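Local coordinates for protein thiamine-phosphate synthase (PDB 1XI3) that probably condenses a thiazole phosphate with a pyrimidine pyrophosphate to form thiamine monophosphate, using magnesium, at residues Gly153-Lys156 with Ile157-Val161. Numbering follows the deposited sequence.
Sequences GLRK and IVESV
I157, V158 and E159 each give their backbone N-H to the carbonyl four residues back, on G153, L154 and R155, in the C-terminal half of helix 150-160. On the outer side of these turns R155 and E159 form an i, i+4 salt bridge. The bend at chi2 (61°) turns the arginine chain along the helix, bringing R155 NE 2.7 Å from E159 OE1. The bond reaches the anti lone pair of OE1 and is far from straight, 134° at the hydrogen, because OE1 sits about 30° out of the guanidinium plane; the carboxylate plane is nearly perpendicular to it. E159 CG lies over one face of that guanidinium, while V158 CG1 comes within 4.0 Å of R155 NH1, which is tied further to the carbonyl of T182. Near the helix end, S160 has OG anti to its carbonyl carbon, folded back to donate to K156 O at 2.6 Å from outside the carbonyl plane; the aliphatic part of K156 passes that hydroxyl, CE 4.0 Å from OG. L154 and I157 pack on strand 131-135, against A134 and L132, and I157 also meets A121 of helix 118-127. V161 then leaves helical geometry. This is an amphipathic outer helix of a TIM barrel, followed by a short loop into strand 165-168.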
loop_
_atom_site.group_PDB
_atom_site.type_symbol
_atom_site.label_atom_id
_atom_site.label_comp_id
_atom_site.label_asym_id
_atom_site.label_seq_id
_atom_site.Cartn_x
_atom_site.Cartn_y
_atom_site.Cartn_z
ATOM N N GLY A 153 -3.477 15.568 -28.545
ATOM C CA GLY A 153 -2.603 14.588 -27.932
ATOM C C GLY A 153 -3.366 13.337 -27.570
ATOM O O GLY A 153 -2.876 12.233 -27.781
ATOM N N LEU A 154 -4.571 13.532 -27.061
ATOM C CA LEU A 154 -5.467 12.377 -26.824
ATOM C C LEU A 154 -5.708 11.586 -28.120
ATOM O O LEU A 154 -5.565 10.383 -28.141
ATOM C CB LEU A 154 -6.771 12.866 -26.226
ATOM C CG LEU A 154 -7.802 11.775 -25.910
ATOM C CD1 LEU A 154 -7.174 10.720 -24.922
ATOM C CD2 LEU A 154 -9.020 12.393 -25.359
ATOM N N ARG A 155 -6.098 12.267 -29.212
ATOM C CA ARG A 155 -6.318 11.575 -30.499
ATOM C C ARG A 155 -5.103 10.811 -30.971
ATOM O O ARG A 155 -5.196 9.692 -31.459
ATOM C CB ARG A 155 -6.772 12.596 -31.566
ATOM C CG ARG A 155 -6.971 12.074 -32.950
ATOM C CD ARG A 155 -8.040 11.003 -33.064
ATOM N NE ARG A 155 -7.976 10.327 -34.366
ATOM C CZ ARG A 155 -8.653 9.226 -34.675
ATOM N NH1 ARG A 155 -9.484 8.653 -33.794
ATOM N NH2 ARG A 155 -8.506 8.679 -35.878
ATOM N N LYS A 156 -3.922 11.402 -30.810
ATOM C CA LYS A 156 -2.734 10.737 -31.246
ATOM C C LYS A 156 -2.499 9.454 -30.484
ATOM O O LYS A 156 -2.090 8.461 -31.058
ATOM C CB LYS A 156 -1.540 11.686 -31.126
ATOM C CG LYS A 156 -0.237 11.112 -31.641
ATOM C CD LYS A 156 -0.147 10.956 -33.137
ATOM C CE LYS A 156 1.282 10.509 -33.525
ATOM N NZ LYS A 156 1.354 9.932 -34.885
ATOM N N ILE A 157 -2.802 9.463 -29.185
ATOM C CA ILE A 157 -2.652 8.262 -28.390
ATOM C C ILE A 157 -3.640 7.180 -28.938
ATOM O O ILE A 157 -3.264 6.045 -29.140
ATOM C CB ILE A 157 -2.815 8.554 -26.883
ATOM C CG1 ILE A 157 -1.520 9.213 -26.348
ATOM C CG2 ILE A 157 -3.051 7.263 -26.093
ATOM C CD1 ILE A 157 -1.706 10.021 -25.082
ATOM N N VAL A 158 -4.881 7.588 -29.141
ATOM C CA VAL A 158 -5.938 6.690 -29.634
ATOM C C VAL A 158 -5.500 6.040 -30.947
ATOM O O VAL A 158 -5.645 4.828 -31.144
ATOM C CB VAL A 158 -7.261 7.432 -29.818
ATOM C CG1 VAL A 158 -8.263 6.562 -30.613
ATOM C CG2 VAL A 158 -7.855 7.857 -28.462
ATOM N N GLU A 159 -4.902 6.845 -31.828
ATOM C CA GLU A 159 -4.428 6.331 -33.117
ATOM C C GLU A 159 -3.233 5.378 -33.010
ATOM O O GLU A 159 -3.020 4.548 -33.906
ATOM C CB GLU A 159 -4.022 7.497 -34.013
ATOM C CG GLU A 159 -5.149 8.392 -34.424
ATOM C CD GLU A 159 -4.666 9.634 -35.186
ATOM O OE1 GLU A 159 -5.523 10.490 -35.531
ATOM O OE2 GLU A 159 -3.436 9.764 -35.414
ATOM N N SER A 160 -2.456 5.498 -31.929
ATOM C CA SER A 160 -1.172 4.850 -31.814
ATOM C C SER A 160 -1.146 3.576 -31.012
ATOM O O SER A 160 -0.158 2.836 -31.078
ATOM C CB SER A 160 -0.154 5.830 -31.221
ATOM O OG SER A 160 -0.116 7.043 -31.967
ATOM N N VAL A 161 -2.205 3.298 -30.242
ATOM C CA VAL A 161 -2.231 2.096 -29.410
ATOM C C VAL A 161 -3.429 1.226 -29.750
ATOM O O VAL A 161 -4.394 1.702 -30.327
ATOM C CB VAL A 161 -2.272 2.422 -27.881
ATOM C CG1 VAL A 161 -1.150 3.335 -27.513
ATOM C CG2 VAL A 161 -3.623 3.011 -27.471
#